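Local coordinates for protein glycine betaine/carnitine/choline ABC transporter (PDB 3O66) that probably binds a quaternary-ammonium compatible solute such as glycine betaine, carnitine or choline and delivers it to an ABC importer for uptake into the cell, at residues Q254-E259 / A268-E273; S25-L30 / E273-H278; Q96-K99 / T105-D108. One frame throughout, in Å; residues are numbered along the deposited sequence. Where two conformers were deposited one is given.

Contact 1: Q254-E259 / A268-E273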
loop_
_atom_site.group_PDB
_atom_site.type_symbol
_atom_site.label_atom_id
_atom_site.label_comp_id
_atom_site.label_asym_id
_atom_site.label_seq_id
_atom_site.Cartn_x
_atom_site.Cartn_y
_atom_site.Cartn_z
ATOM N N GLN A 254 3.398 1.166 -8.414
ATOM C CA GLN A 254 4.347 0.161 -8.894
ATOM C C GLN A 254 5.508 0.843 -9.609
ATOM O O GLN A 254 6.682 0.558 -9.304
ATOM C CB GLN A 254 3.681 -0.849 -9.826
ATOM C CG GLN A 254 2.667 -1.799 -9.135
ATOM C CD GLN A 254 1.685 -2.361 -10.132
ATOM O OE1 GLN A 254 1.795 -2.091 -11.335
ATOM N NE2 GLN A 254 0.724 -3.156 -9.656
ATOM N N ARG A 255 5.183 1.778 -10.513
ATOM C CA ARG A 255 6.206 2.526 -11.242
ATOM C C ARG A 255 7.106 3.352 -10.335
ATOM O O ARG A 255 8.324 3.408 -10.548
ATOM C CB ARG A 255 5.614 3.445 -12.348
ATOM C CG ARG A 255 5.201 2.693 -13.631
ATOM C CD ARG A 255 4.689 3.673 -14.728
ATOM N NE ARG A 255 3.372 4.209 -14.377
ATOM C CZ ARG A 255 2.213 3.592 -14.615
ATOM N NH1 ARG A 255 1.084 4.168 -14.245
ATOM N NH2 ARG A 255 2.180 2.393 -15.201
ATOM N N LEU A 256 6.516 4.021 -9.352
ATOM C CA LEU A 256 7.294 4.842 -8.432
ATOM C C LEU A 256 8.195 3.951 -7.601
ATOM O O LEU A 256 9.373 4.251 -7.416
ATOM C CB LEU A 256 6.361 5.670 -7.519
ATOM C CG LEU A 256 5.594 6.770 -8.258
ATOM C CD1 LEU A 256 4.533 7.354 -7.312
ATOM C CD2 LEU A 256 6.540 7.864 -8.838
ATOM N N ASN A 257 7.652 2.842 -7.105
ATOM C CA ASN A 257 8.498 1.908 -6.336
ATOM C C ASN A 257 9.677 1.404 -7.172
ATOM O O ASN A 257 10.786 1.219 -6.655
ATOM C CB ASN A 257 7.700 0.734 -5.807
ATOM C CG ASN A 257 6.973 1.068 -4.527
ATOM O OD1 ASN A 257 7.470 1.860 -3.692
ATOM N ND2 ASN A 257 5.781 0.504 -4.361
ATOM N N TYR A 258 9.434 1.188 -8.462
ATOM C CA TYR A 258 10.482 0.694 -9.360
ATOM C C TYR A 258 11.618 1.718 -9.450
ATOM O O TYR A 258 12.815 1.353 -9.491
ATOM C CB TYR A 258 9.889 0.400 -10.744
ATOM C CG TYR A 258 10.864 -0.020 -11.833
ATOM C CD1 TYR A 258 11.885 -0.930 -11.581
ATOM C CD2 TYR A 258 10.702 0.449 -13.140
ATOM C CE1 TYR A 258 12.773 -1.332 -12.599
ATOM C CE2 TYR A 258 11.562 0.057 -14.159
ATOM C CZ TYR A 258 12.592 -0.833 -13.883
ATOM O OH TYR A 258 13.429 -1.202 -14.903
ATOM N N GLU A 259 11.240 2.993 -9.489
ATOM C CA GLU A 259 12.201 4.089 -9.592
ATOM C C GLU A 259 13.163 4.033 -8.394
ATOM O O GLU A 259 14.349 4.298 -8.542
ATOM C CB GLU A 259 11.477 5.440 -9.604
ATOM C CG GLU A 259 10.655 5.736 -10.867
ATOM C CD GLU A 259 11.495 5.901 -12.105
ATOM O OE1 GLU A 259 12.346 6.819 -12.154
ATOM O OE2 GLU A 259 11.289 5.110 -13.053
ATOM N N ALA A 268 13.266 10.556 -1.896
ATOM C CA ALA A 268 13.045 12.003 -1.964
ATOM C C ALA A 268 13.144 12.549 -3.402
ATOM O O ALA A 268 12.403 13.470 -3.778
ATOM C CB ALA A 268 13.977 12.747 -1.036
ATOM N N VAL A 269 14.043 11.972 -4.205
ATOM C CA VAL A 269 14.173 12.357 -5.601
ATOM C C VAL A 269 12.977 11.865 -6.404
ATOM O O VAL A 269 12.439 12.595 -7.245
ATOM C CB VAL A 269 15.519 11.849 -6.208
ATOM C CG1 VAL A 269 15.584 12.111 -7.718
ATOM C CG2 VAL A 269 16.677 12.514 -5.523
ATOM N N VAL A 270 12.552 10.624 -6.160
ATOM C CA VAL A 270 11.378 10.090 -6.860
ATOM C C VAL A 270 10.133 10.952 -6.536
ATOM O O VAL A 270 9.332 11.294 -7.442
ATOM C CB VAL A 270 11.120 8.619 -6.438
ATOM C CG1 VAL A 270 9.782 8.068 -7.047
ATOM C CG2 VAL A 270 12.348 7.719 -6.776
ATOM N N ALA A 271 9.980 11.295 -5.254
ATOM C CA ALA A 271 8.841 12.121 -4.816
ATOM C C ALA A 271 8.841 13.480 -5.538
ATOM O O ALA A 271 7.815 13.923 -6.040
ATOM C CB ALA A 271 8.836 12.316 -3.249
ATOM N N GLU A 272 10.004 14.129 -5.602
ATOM C CA GLU A 272 10.085 15.455 -6.205
ATOM C C GLU A 272 9.853 15.428 -7.710
ATOM O O GLU A 272 9.178 16.305 -8.233
ATOM C CB GLU A 272 11.403 16.145 -5.879
ATOM C CG GLU A 272 11.389 17.648 -6.177
ATOM C CD GLU A 272 12.600 18.384 -5.589
ATOM O OE1 GLU A 272 13.705 17.790 -5.561
ATOM O OE2 GLU A 272 12.443 19.560 -5.161
ATOM N N GLU A 273 10.398 14.423 -8.397
ATOM C CA GLU A 273 10.179 14.301 -9.830
ATOM C C GLU A 273 8.689 14.126 -10.175
ATOM O O GLU A 273 8.182 14.765 -11.124
ATOM C CB GLU A 273 11.060 13.194 -10.439
ATOM C CG GLU A 273 12.536 13.535 -10.354
ATOM C CD GLU A 273 13.471 12.515 -11.015
ATOM O OE1 GLU A 273 13.038 11.388 -11.386
ATOM O OE2 GLU A 273 14.666 12.862 -11.148
HETATM O O HOH W 1 11.728 9.269 -10.427
#

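Contact 2: S25-L30 / E273-H278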
loop_
_atom_site.group_PDB
_atom_site.type_symbol
_atom_site.label_atom_id
_atom_site.label_comp_id
_atom_site.label_asym_id
_atom_site.label_seq_id
_atom_site.Cartn_x
_atom_site.Cartn_y
_atom_site.Cartn_z
ATOM N N SER A 25 5.953 9.756 2.005
ATOM C CA SER A 25 6.334 10.688 3.103
ATOM C C SER A 25 7.138 11.888 2.617
ATOM O O SER A 25 6.913 13.027 3.050
ATOM C CB SER A 25 7.071 9.951 4.221
ATOM O OG SER A 25 6.240 8.917 4.704
ATOM N N HIS A 26 8.061 11.650 1.686
ATOM C CA HIS A 26 8.830 12.760 1.148
ATOM C C HIS A 26 7.970 13.612 0.258
ATOM O O HIS A 26 8.214 14.815 0.154
ATOM C CB HIS A 26 10.058 12.272 0.358
ATOM C CG HIS A 26 11.223 11.970 1.230
ATOM N ND1 HIS A 26 11.918 12.948 1.906
ATOM C CD2 HIS A 26 11.787 10.792 1.582
ATOM C CE1 HIS A 26 12.878 12.388 2.621
ATOM N NE2 HIS A 26 12.819 11.080 2.440
HETATM N N MSE A 27 6.964 13.001 -0.370
HETATM C CA MSE A 27 6.079 13.733 -1.260
HETATM C C MSE A 27 5.242 14.709 -0.440
HETATM O O MSE A 27 5.137 15.885 -0.808
HETATM C CB MSE A 27 5.220 12.755 -2.071
HETATM C CG MSE A 27 4.466 13.340 -3.208
HETATM SE SE MSE A 27 3.343 11.914 -3.988
HETATM C CE MSE A 27 4.687 10.735 -4.800
ATOM N N LEU A 28 4.738 14.252 0.716
ATOM C CA LEU A 28 4.005 15.146 1.629
ATOM C C LEU A 28 4.919 16.240 2.144
ATOM O O LEU A 28 4.516 17.401 2.219
ATOM C CB LEU A 28 3.401 14.378 2.816
ATOM C CG LEU A 28 2.197 13.491 2.483
ATOM C CD1 LEU A 28 1.862 12.621 3.692
ATOM C CD2 LEU A 28 0.984 14.321 2.068
ATOM N N ARG A 29 6.166 15.887 2.463
ATOM C CA ARG A 29 7.100 16.883 3.021
ATOM C C ARG A 29 7.328 18.003 1.997
ATOM O O ARG A 29 7.278 19.212 2.333
ATOM C CB ARG A 29 8.444 16.229 3.418
ATOM C CG ARG A 29 9.531 17.243 3.778
ATOM C CD ARG A 29 10.862 16.532 4.062
ATOM N NE ARG A 29 11.449 15.909 2.860
ATOM C CZ ARG A 29 12.212 16.538 1.974
ATOM N NH1 ARG A 29 12.510 17.825 2.131
ATOM N NH2 ARG A 29 12.698 15.874 0.930
ATOM N N LEU A 30 7.602 17.599 0.757
ATOM C CA LEU A 30 7.883 18.553 -0.302
ATOM C C LEU A 30 6.660 19.358 -0.690
ATOM O O LEU A 30 6.765 20.542 -1.011
ATOM C CB LEU A 30 8.537 17.872 -1.522
ATOM C CG LEU A 30 9.951 17.306 -1.325
ATOM C CD1 LEU A 30 10.252 16.244 -2.395
ATOM C CD2 LEU A 30 11.071 18.407 -1.309
ATOM N N GLU A 273 10.398 14.423 -8.397
ATOM C CA GLU A 273 10.179 14.301 -9.830
ATOM C C GLU A 273 8.689 14.126 -10.175
ATOM O O GLU A 273 8.182 14.765 -11.124
ATOM C CB GLU A 273 11.060 13.194 -10.439
ATOM C CG GLU A 273 12.536 13.535 -10.354
ATOM C CD GLU A 273 13.471 12.515 -11.015
ATOM O OE1 GLU A 273 13.038 11.388 -11.386
ATOM O OE2 GLU A 273 14.666 12.862 -11.148
ATOM N N PHE A 274 8.007 13.310 -9.376
ATOM C CA PHE A 274 6.568 13.097 -9.508
ATOM C C PHE A 274 5.816 14.426 -9.286
ATOM O O PHE A 274 4.952 14.803 -10.085
ATOM C CB PHE A 274 6.091 12.028 -8.523
ATOM C CG PHE A 274 4.630 11.692 -8.649
ATOM C CD1 PHE A 274 4.179 10.893 -9.699
ATOM C CD2 PHE A 274 3.728 12.160 -7.705
ATOM C CE1 PHE A 274 2.819 10.551 -9.832
ATOM C CE2 PHE A 274 2.337 11.833 -7.802
ATOM C CZ PHE A 274 1.891 11.022 -8.876
ATOM N N LEU A 275 6.163 15.133 -8.220
ATOM C CA LEU A 275 5.514 16.396 -7.927
ATOM C C LEU A 275 5.721 17.396 -9.056
ATOM O O LEU A 275 4.774 18.076 -9.454
ATOM C CB LEU A 275 6.002 17.017 -6.609
ATOM C CG LEU A 275 5.489 16.296 -5.387
ATOM C CD1 LEU A 275 6.206 16.771 -4.102
ATOM C CD2 LEU A 275 3.917 16.405 -5.296
ATOM N N LYS A 276 6.952 17.474 -9.578
ATOM C CA LYS A 276 7.227 18.415 -10.667
ATOM C C LYS A 276 6.442 18.044 -11.927
ATOM O O LYS A 276 5.912 18.908 -12.607
ATOM C CB LYS A 276 8.729 18.489 -10.967
ATOM C CG LYS A 276 9.512 19.220 -9.875
ATOM C CD LYS A 276 10.912 19.587 -10.378
ATOM C CE LYS A 276 11.763 20.349 -9.327
ATOM N NZ LYS A 276 10.971 21.205 -8.381
ATOM N N LYS A 277 6.350 16.749 -12.206
ATOM C CA LYS A 277 5.617 16.243 -13.378
ATOM C C LYS A 277 4.145 16.681 -13.321
ATOM O O LYS A 277 3.518 16.900 -14.353
ATOM C CB LYS A 277 5.698 14.705 -13.410
ATOM C CG LYS A 277 5.160 14.067 -14.674
ATOM C CD LYS A 277 5.124 12.532 -14.569
ATOM C CE LYS A 277 4.144 11.953 -15.577
ATOM N NZ LYS A 277 3.883 10.476 -15.356
ATOM N N HIS A 278 3.600 16.786 -12.110
ATOM C CA HIS A 278 2.216 17.191 -11.941
ATOM C C HIS A 278 2.046 18.635 -11.442
ATOM O O HIS A 278 0.966 18.975 -10.966
ATOM C CB HIS A 278 1.464 16.186 -11.063
ATOM C CG HIS A 278 1.320 14.838 -11.695
ATOM N ND1 HIS A 278 0.291 14.532 -12.554
ATOM C CD2 HIS A 278 2.071 13.713 -11.592
ATOM C CE1 HIS A 278 0.407 13.283 -12.962
ATOM N NE2 HIS A 278 1.487 12.763 -12.401
#

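Contact 3: Q96-K99 / T105-D108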
loop_
_atom_site.group_PDB
_atom_site.type_symbol
_atom_site.label_atom_id
_atom_site.label_comp_id
_atom_site.label_asym_id
_atom_site.label_seq_id
_atom_site.Cartn_x
_atom_site.Cartn_y
_atom_site.Cartn_z
ATOM N N GLN A 96 -14.246 6.797 10.416
ATOM C CA GLN A 96 -15.110 7.088 11.575
ATOM C C GLN A 96 -14.335 6.723 12.860
ATOM O O GLN A 96 -14.262 7.506 13.795
ATOM C CB GLN A 96 -16.427 6.286 11.480
ATOM C CG GLN A 96 -17.442 6.829 10.453
ATOM C CD GLN A 96 -18.725 5.968 10.330
ATOM O OE1 GLN A 96 -18.741 4.773 10.690
ATOM N NE2 GLN A 96 -19.801 6.574 9.799
ATOM N N GLY A 97 -13.703 5.552 12.850
ATOM C CA GLY A 97 -12.903 5.073 13.969
ATOM C C GLY A 97 -11.727 5.976 14.323
ATOM O O GLY A 97 -11.521 6.288 15.497
ATOM N N PHE A 98 -10.951 6.404 13.324
ATOM C CA PHE A 98 -9.819 7.317 13.596
ATOM C C PHE A 98 -10.266 8.654 14.184
ATOM O O PHE A 98 -9.629 9.199 15.074
ATOM C CB PHE A 98 -8.948 7.508 12.357
ATOM C CG PHE A 98 -7.839 6.480 12.261
ATOM C CD1 PHE A 98 -8.138 5.132 12.119
ATOM C CD2 PHE A 98 -6.514 6.870 12.331
ATOM C CE1 PHE A 98 -7.133 4.166 12.059
ATOM C CE2 PHE A 98 -5.495 5.940 12.251
ATOM C CZ PHE A 98 -5.805 4.565 12.132
ATOM N N LYS A 99 -11.384 9.160 13.692
ATOM C CA LYS A 99 -11.963 10.370 14.236
ATOM C C LYS A 99 -12.401 10.206 15.691
ATOM O O LYS A 99 -12.039 11.000 16.567
ATOM C CB LYS A 99 -13.170 10.750 13.365
ATOM C CG LYS A 99 -13.531 12.183 13.364
ATOM C CD LYS A 99 -14.950 12.392 12.745
ATOM C CE LYS A 99 -14.934 12.365 11.230
ATOM N NZ LYS A 99 -16.326 12.535 10.728
ATOM N N THR A 105 -7.623 12.284 11.297
ATOM C CA THR A 105 -8.239 12.181 9.998
ATOM C C THR A 105 -7.484 11.124 9.200
ATOM O O THR A 105 -6.272 11.278 8.900
ATOM C CB THR A 105 -8.230 13.534 9.287
ATOM O OG1 THR A 105 -9.105 14.431 9.991
ATOM C CG2 THR A 105 -8.680 13.400 7.814
ATOM N N PHE A 106 -8.189 10.049 8.873
ATOM C CA PHE A 106 -7.650 9.041 7.949
ATOM C C PHE A 106 -8.175 9.489 6.581
ATOM O O PHE A 106 -9.371 9.392 6.335
ATOM C CB PHE A 106 -8.148 7.627 8.365
ATOM C CG PHE A 106 -7.400 6.478 7.727
ATOM C CD1 PHE A 106 -6.580 5.653 8.504
ATOM C CD2 PHE A 106 -7.550 6.193 6.363
ATOM C CE1 PHE A 106 -5.889 4.571 7.934
ATOM C CE2 PHE A 106 -6.891 5.105 5.783
ATOM C CZ PHE A 106 -6.052 4.295 6.581
ATOM N N PHE A 107 -7.288 10.002 5.709
ATOM C CA PHE A 107 -7.726 10.642 4.444
ATOM C C PHE A 107 -8.312 9.643 3.471
ATOM O O PHE A 107 -8.117 8.419 3.610
ATOM C CB PHE A 107 -6.582 11.425 3.790
ATOM C CG PHE A 107 -6.280 12.730 4.488
ATOM C CD1 PHE A 107 -6.770 13.936 3.970
ATOM C CD2 PHE A 107 -5.548 12.744 5.674
ATOM C CE1 PHE A 107 -6.513 15.145 4.615
ATOM C CE2 PHE A 107 -5.285 13.947 6.343
ATOM C CZ PHE A 107 -5.758 15.143 5.810
ATOM N N ASP A 108 -9.091 10.158 2.525
ATOM C CA ASP A 108 -9.465 9.371 1.347
ATOM C C ASP A 108 -8.178 8.840 0.696
ATOM O O ASP A 108 -7.133 9.451 0.816
ATOM C CB ASP A 108 -10.253 10.202 0.346
ATOM C CG ASP A 108 -11.698 10.471 0.794
ATOM O OD1 ASP A 108 -12.179 9.880 1.784
ATOM O OD2 ASP A 108 -12.357 11.289 0.131
#

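Contact 1: Q254-E259 / A268-E273
The last two helices of the chain, 250-261 and 267-277, are consecutive and joined by a short loop, and Leu256 and Glu259 on the first meet Val270 on the second, inside a substrate-binding protein of the periplasmic-binding-protein superfamily. Glu259 and Val270 bring the two backbones nearest, their CA atoms 6.6 Å apart. Val270 is the wedge, and each of its methyls has its own partner. CG1 lies anti to the backbone N (chi1 174°), which sends it to Leu256, where it meets CD2 at 3.7 Å; the two side chains slant past each other instead of meeting end-on. CG2, on the other branch, presses against the CB of Glu259, also at 3.7 Å. Glu259 therefore adds only the root of its side chain to the apolar packing. Beyond CB its chain bends at chi2 (-66°), and the carboxylate ends on the polar side of the contact.

There a water bridges the helices, donating to Glu259 OE1 at 3.1 Å and to Glu273 OE1 at 2.7 Å. Those two oxygens are 4.7 Å apart, and the water between them probably eases the repulsion of like charges. Lysines of the connecting loop help as well: Lys263 makes a salt bridge to Glu259 OE2 and Lys265 one to OE1, with a long, weak ion pair from Lys265 to Glu273. Lys265 also shares a backbone hydrogen bond with Glu259, tying the loop to the end of the first helix.

Both helices touch helix 19-35, the first through Asn257, whose ND2 bonds to Glu20 OE1 and Thr198 O, the second through Ala268, Ala271 and Glu272. The first also packs on helix 200-204, through Gln254 and Tyr258.

Contact 2: S25-L30 / E273-H278
The ring of Phe274 is approached obliquely by the end of Met27, modelled as selenomethionine, while His278, one helical turn further on, sets its CD2 over one face of that ring, 3.7 Å above the plane and toward the rim. On helix 25-30 a second flat pair lies beside the contact: His26 ND1 sits at the edge of the Arg29 guanidinium and accepts from both NE and NH2, with NE at 3.1 Å and close to the imidazole plane, and NH2 tilted from it. Leu30 CG sits over one face of that guanidinium, off to the side, and Glu33 takes its NH1 in a salt bridge, so its rotation is well fixed.

Between the helices the touching is apolar. Met27 runs out toward Phe274 and then turns at chi3 (-69°), bringing CE to 3.4 Å from Phe274 CD2. The selenium lies 4.8 Å from the ring centroid and 63° off the normal, a Met-aromatic contact neither squarely over the ring nor at its edge. Nearer the root, Met27 CG packs on Leu275 CD2 at 3.7 Å. The other methyl of Leu275, CD1, rests against Leu30 CB at 3.6 Å and also touches the carbonyl O of Met27.

The short helical segments cross at -53° with their axes 10.4 Å apart. Leu244 lies against Met27 and Tyr280 against Leu275. Direct contact across this crossing rests on dispersion, with a Met-aromatic contact in which selenium stands in for sulfur, while Arg29 and His26 pair within their own helix.

Contact 3: Q96-K99 / T105-D108
Phe98, on helix 87-102, meets Phe106 of strand 104-106 in a T-shaped stack, and it is the residue of 96-99 that carries the contact. Following Gln96 and Gly97 along the helix, Phe98 is directed at the strand and its ring offers it a face. Phe106 CD1 sits 3.7 Å above that face, over its centre, so the six ring carbons of Phe98 are all about equally far from it, CZ for example at 3.9 Å. The ring planes stand at 74° and the centroids are 5.0 Å apart. On the Phe106 side, chi1 (-165°) carries the ring over Phe98 and chi2 (111°) turns one edge onto the waiting face; its CB also comes near Phe98 CG, at 4.1 Å. A C-H edge directed at a pi face is one of the favourable ways for two phenyl groups to meet.

The fold here is a helix that turns straight back into an edge strand. Strand 104-106 is outermost in a mixed five-stranded sheet and runs antiparallel to 222-227, and the stack joins helix 87-102 to that border. A backbone hydrogen bond between Phe98 and Gln104 spans the turn. Phe102, on the same helix, meets Phe98 in another edge-to-face pair.

Val225 of strand 222-227, Arg69 of strand 65-70 and Asp74 of helix 71-76 contact both side chains of the stacked pair. From the other side of the strand, Thr105 bonds through OG1 to Asn228.

All three contacts are largely buried, yet they differ in chemistry. Contacts 1 and 2 share helix 267-277, and they touch where Ala271 CB packs against the backbone N of Met27; that one helix faces helix 250-261 in contact 1 and helix 19-35 in contact 2. Glu273 falls in both ranges but takes part, through its water, in contact 1. Contact 1 adds that water and a cluster of charges on its polar side, whereas contact 2 is apolar between the helices. Contact 3 joins a helix to the edge of a sheet through two rings, and its centre lies about 26 Å from that of contact 1 and 23 Å from that of contact 2. In sequence it is nested within the loop that contact 2 closes.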